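PDB 2FM8: surface presentation of antigens protein SpaK from Salmonella typhimurium, which acts as a type III secretion chaperone that stores effectors such as SipA and SopE in the bacterial cytoplasm and keeps them ready for delivery into host cells. Local coordinates for residues P41-S46 with N120-Y125; L14-C19 with K114-L119. All coordinates share one frame; numbering follows the deposited sequence.

Contact 1: residues P41-S46 with N120-Y125; sequences PSICIS and NGFYNY
Ile43 reaches from the start of strand 43-48 to Phe122 and Tyr123, two consecutive residues of helix 112-132. All three are buried, and the contact is purely apolar, with no hydrogen bond across it. The backbones stay well apart. The nearest pair of CA atoms, those of Ile43 and Tyr123, is 8.0 Å apart, so side chains bridge the space between strand and helix.

Ile43 buries the largest area here, and the end of its longer branch does most of the touching. CG1 stands anti to the carbonyl carbon (chi1 -60°) and CD1 continues it in an extended line (chi2 176°). This carries the terminal methyl to the helix, where it meets both aromatic residues at once. CD1 lies 4.1 Å from Phe122 CD2, at the edge of the ring and near its plane, not over a face. It lies 4.3 Å from Tyr123 CD1, again at a ring edge near the plane. The same methyl is also 4.3 Å from Tyr123 CA, so it packs against the helix backbone as well as the rings.

The CB of Phe122 points toward the strand. Its CG is anti to the backbone N (chi1 -168°), and the ring runs alongside the isoleucine, the two side chains passing in opposite directions. The same isoleucine branch makes a second approach, with Ile43 CG1 4.2 Å from Phe122 CD2. Tyr123 adds a smaller area from its own ring edge.

This is helix-on-sheet packing in the core of an alpha+beta chaperone domain. Ile54 of strand 51-57 touches both Ile43 and Phe122, while Leu37 of strand 32-37 touches Ile43 and Tyr123. Leu126, further along helix 112-132, also packs on Ile43, and Phe83 from a loop meets Phe122.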
# COMPACT_ATOMS: atom_id res chain seq x y z
N PRO A 41 -6.31 8.48 20.76
CA PRO A 41 -7.11 7.27 20.66
C PRO A 41 -6.89 6.37 21.89
O PRO A 41 -5.79 6.34 22.44
CB PRO A 41 -6.58 6.60 19.39
CG PRO A 41 -5.96 7.72 18.61
CD PRO A 41 -5.39 8.62 19.62
N SER A 42 -7.92 5.66 22.28
CA SER A 42 -7.81 4.67 23.33
C SER A 42 -6.85 3.50 23.00
O SER A 42 -6.73 3.05 21.86
CB SER A 42 -9.20 4.15 23.71
OG SER A 42 -10.04 5.25 24.08
N ILE A 43 -6.13 3.05 24.03
CA ILE A 43 -5.25 1.90 23.95
C ILE A 43 -6.00 0.63 24.43
O ILE A 43 -6.59 0.61 25.53
CB ILE A 43 -4.00 2.14 24.77
CG1 ILE A 43 -3.27 3.37 24.22
CG2 ILE A 43 -3.12 0.87 24.83
CD1 ILE A 43 -2.03 3.80 25.03
N CYS A 44 -5.99 -0.40 23.58
CA CYS A 44 -6.58 -1.69 23.88
C CYS A 44 -5.49 -2.69 24.17
O CYS A 44 -4.44 -2.71 23.53
CB CYS A 44 -7.45 -2.19 22.74
SG CYS A 44 -8.77 -1.07 22.24
N ILE A 45 -5.75 -3.53 25.18
CA ILE A 45 -4.87 -4.61 25.55
C ILE A 45 -5.65 -5.91 25.52
O ILE A 45 -6.71 -6.02 26.14
CB ILE A 45 -4.27 -4.42 26.93
CG1 ILE A 45 -3.61 -3.03 27.02
CG2 ILE A 45 -3.26 -5.56 27.19
CD1 ILE A 45 -3.65 -2.43 28.33
N SER A 46 -5.13 -6.89 24.80
CA SER A 46 -5.79 -8.18 24.77
C SER A 46 -4.88 -9.38 24.61
O SER A 46 -3.82 -9.28 24.02
CB SER A 46 -6.81 -8.23 23.64
OG SER A 46 -7.78 -9.18 24.04
N ASN A 120 4.05 2.42 28.17
CA ASN A 120 4.47 3.81 28.03
C ASN A 120 5.14 4.04 26.68
O ASN A 120 4.98 5.09 26.06
CB ASN A 120 5.39 4.19 29.17
CG ASN A 120 4.64 4.41 30.48
OD1 ASN A 120 3.92 5.41 30.62
ND2 ASN A 120 4.77 3.49 31.41
N GLY A 121 5.89 3.03 26.23
CA GLY A 121 6.50 3.07 24.92
C GLY A 121 5.44 3.11 23.82
O GLY A 121 5.54 3.89 22.87
N PHE A 122 4.42 2.28 23.96
CA PHE A 122 3.29 2.30 23.04
C PHE A 122 2.61 3.66 23.05
O PHE A 122 2.31 4.19 22.01
CB PHE A 122 2.27 1.21 23.33
CG PHE A 122 1.26 1.05 22.22
CD1 PHE A 122 1.46 0.15 21.19
CD2 PHE A 122 0.11 1.83 22.20
CE1 PHE A 122 0.54 0.03 20.14
CE2 PHE A 122 -0.82 1.70 21.17
CZ PHE A 122 -0.59 0.81 20.14
N TYR A 123 2.37 4.21 24.23
CA TYR A 123 1.85 5.59 24.31
C TYR A 123 2.66 6.59 23.47
O TYR A 123 2.09 7.41 22.74
CB TYR A 123 1.79 6.03 25.79
CG TYR A 123 1.19 7.39 26.01
CD1 TYR A 123 -0.18 7.54 26.19
CD2 TYR A 123 1.98 8.53 26.00
CE1 TYR A 123 -0.74 8.80 26.37
CE2 TYR A 123 1.41 9.81 26.18
CZ TYR A 123 0.05 9.93 26.37
OH TYR A 123 -0.52 11.18 26.56
N ASN A 124 3.98 6.58 23.64
CA ASN A 124 4.85 7.44 22.89
C ASN A 124 4.63 7.28 21.37
O ASN A 124 4.46 8.26 20.62
CB ASN A 124 6.32 7.09 23.17
CG ASN A 124 6.85 7.67 24.45
OD1 ASN A 124 6.26 8.54 25.07
ND2 ASN A 124 8.01 7.17 24.85
N TYR A 125 4.61 6.04 20.90
CA TYR A 125 4.39 5.81 19.46
C TYR A 125 2.99 6.17 19.03
O TYR A 125 2.80 6.65 17.92
CB TYR A 125 4.67 4.37 19.06
CG TYR A 125 6.11 3.99 19.16
CD1 TYR A 125 7.05 4.44 18.24
CD2 TYR A 125 6.51 3.12 20.14
CE1 TYR A 125 8.41 4.00 18.34
CE2 TYR A 125 7.82 2.71 20.26
CZ TYR A 125 8.75 3.15 19.39
OH TYR A 125 10.03 2.66 19.61

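Contact 2: residues L14-C19 with K114-L119; sequences LEVSGC and KFSTAL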
# COMPACT_ATOMS: atom_id res chain seq x y z
N LEU A 14 0.34 0.13 35.57
CA LEU A 14 -0.25 1.45 35.73
C LEU A 14 0.14 2.03 37.07
O LEU A 14 0.34 3.24 37.18
CB LEU A 14 -1.76 1.41 35.57
CG LEU A 14 -2.26 1.05 34.16
CD1 LEU A 14 -3.78 0.91 34.22
CD2 LEU A 14 -1.84 2.07 33.10
N GLU A 15 0.30 1.16 38.08
CA GLU A 15 0.80 1.58 39.37
C GLU A 15 2.23 2.05 39.27
O GLU A 15 2.55 3.13 39.75
CB GLU A 15 0.70 0.44 40.40
CG GLU A 15 1.00 0.89 41.84
CD GLU A 15 0.78 -0.23 42.86
OE1 GLU A 15 0.91 -1.43 42.48
OE2 GLU A 15 0.46 0.09 44.03
N VAL A 16 3.10 1.24 38.63
CA VAL A 16 4.49 1.67 38.35
C VAL A 16 4.52 3.06 37.65
O VAL A 16 5.35 3.90 37.95
CB VAL A 16 5.24 0.64 37.45
CG1 VAL A 16 6.61 1.19 36.95
CG2 VAL A 16 5.44 -0.69 38.17
N SER A 17 3.59 3.28 36.73
CA SER A 17 3.53 4.53 35.96
C SER A 17 3.04 5.71 36.78
O SER A 17 3.19 6.85 36.34
CB SER A 17 2.60 4.35 34.75
OG SER A 17 3.13 3.40 33.86
N GLY A 18 2.45 5.44 37.95
CA GLY A 18 1.95 6.45 38.87
C GLY A 18 0.51 6.82 38.58
O GLY A 18 0.09 7.94 38.85
N CYS A 19 -0.26 5.91 37.99
CA CYS A 19 -1.67 6.18 37.70
C CYS A 19 -2.52 6.28 38.96
O CYS A 19 -2.23 5.63 39.98
CB CYS A 19 -2.29 5.11 36.80
SG CYS A 19 -1.65 5.21 35.08
N LYS A 114 8.36 -4.12 33.66
CA LYS A 114 8.60 -4.48 32.28
C LYS A 114 7.35 -4.17 31.39
O LYS A 114 7.49 -3.59 30.31
CB LYS A 114 9.03 -5.95 32.15
CG LYS A 114 10.56 -6.23 32.35
CD LYS A 114 11.40 -5.85 31.12
CE LYS A 114 12.95 -6.07 31.29
NZ LYS A 114 13.73 -5.95 29.96
N PHE A 115 6.16 -4.53 31.86
CA PHE A 115 4.98 -4.25 31.07
C PHE A 115 4.71 -2.74 30.96
O PHE A 115 4.22 -2.28 29.95
CB PHE A 115 3.75 -5.02 31.55
CG PHE A 115 2.63 -5.05 30.55
CD1 PHE A 115 2.84 -5.57 29.28
CD2 PHE A 115 1.37 -4.52 30.86
CE1 PHE A 115 1.82 -5.60 28.34
CE2 PHE A 115 0.34 -4.54 29.93
CZ PHE A 115 0.56 -5.06 28.66
N SER A 116 5.02 -2.00 32.03
CA SER A 116 4.93 -0.55 32.04
C SER A 116 5.81 0.07 30.98
O SER A 116 5.41 1.01 30.34
CB SER A 116 5.31 0.01 33.42
OG SER A 116 4.99 1.40 33.54
N THR A 117 7.00 -0.48 30.77
CA THR A 117 7.89 -0.03 29.70
C THR A 117 7.21 -0.18 28.33
O THR A 117 7.27 0.73 27.49
CB THR A 117 9.22 -0.79 29.73
OG1 THR A 117 9.94 -0.42 30.93
CG2 THR A 117 10.08 -0.49 28.49
N ALA A 118 6.57 -1.33 28.12
CA ALA A 118 5.84 -1.56 26.89
C ALA A 118 4.65 -0.60 26.74
O ALA A 118 4.44 -0.09 25.65
CB ALA A 118 5.34 -3.02 26.83
N LEU A 119 3.86 -0.41 27.79
CA LEU A 119 2.69 0.46 27.68
C LEU A 119 3.03 1.93 27.46
O LEU A 119 2.36 2.62 26.69
CB LEU A 119 1.78 0.38 28.93
CG LEU A 119 0.88 -0.84 29.13
CD1 LEU A 119 0.13 -0.72 30.50
CD2 LEU A 119 -0.09 -0.98 28.01
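Ser17 and Ser116 bring the two helices closest within this contact, with their CA atoms 6.6 Å apart. Both CB atoms point toward the other segment, and the two side chains meet: Ser17 OG and Ser116 OG are 2.7 Å apart, a hydrogen bond between the two hydroxyls. In Ser116 the OG stands anti to the backbone N (chi1 -169°), which extends it toward the end of helix 6-17. The carbonyl oxygen of Ala13 lies within hydrogen-bonding reach of both hydroxyls, and Ser17 OG is also bonded to the side-chain amide of Asn120, one turn beyond Ser116. These buried polar groups gather in a small network where the two helices meet.

Helix 6-17 stops at this point in a Schellman motif. Gly18 takes a positive phi (90°). Its N bonds back to Glu15 O, and Cys19 N bonds to Leu14 O at 2.9 Å. The chain thus turns out of the helix immediately after the serine that faces helix 112-132. In the alpha+beta fold of this chaperone, the contact joins the first helix to the last.

Apolar groups flank the hydroxyl pair. Val16 CG1 lies 3.8 Å from Ser116 OG and 3.9 Å from Ser116 CB, so this methyl packs against the whole short side chain. Val16 is exposed, and marks the solvent edge of the contact. Leu14 and Leu119 meet on the buried side. The CB of Leu14 leaves its helix facing away from helix 112-132, yet one methyl, CD2, lies 4.3 Å from Leu119 CD1. Both leucines also pack on apolar side chains of the other protein's chain, which in turn makes backbone hydrogen bonds with Ser17.

In the fold
From the N terminus, the chain first runs through helix 6-17, whose end forms one half of contact 2, and then enters the antiparallel sheet. Strand 43-48 supplies the first half of contact 1. Both are closed by helix 112-132, contact 2 with residues 114-119 and contact 1 with residues 120-125. The segments alternate along the sequence, so the two loops cross rather than nest. The last helix thus ties the first helix and the sheet together. The contacts adjoin, with centres about 11 Å apart. Ile45 packs on Phe115 and Leu119, and Asn120, at the start of segment 120-125, also reaches contact 2.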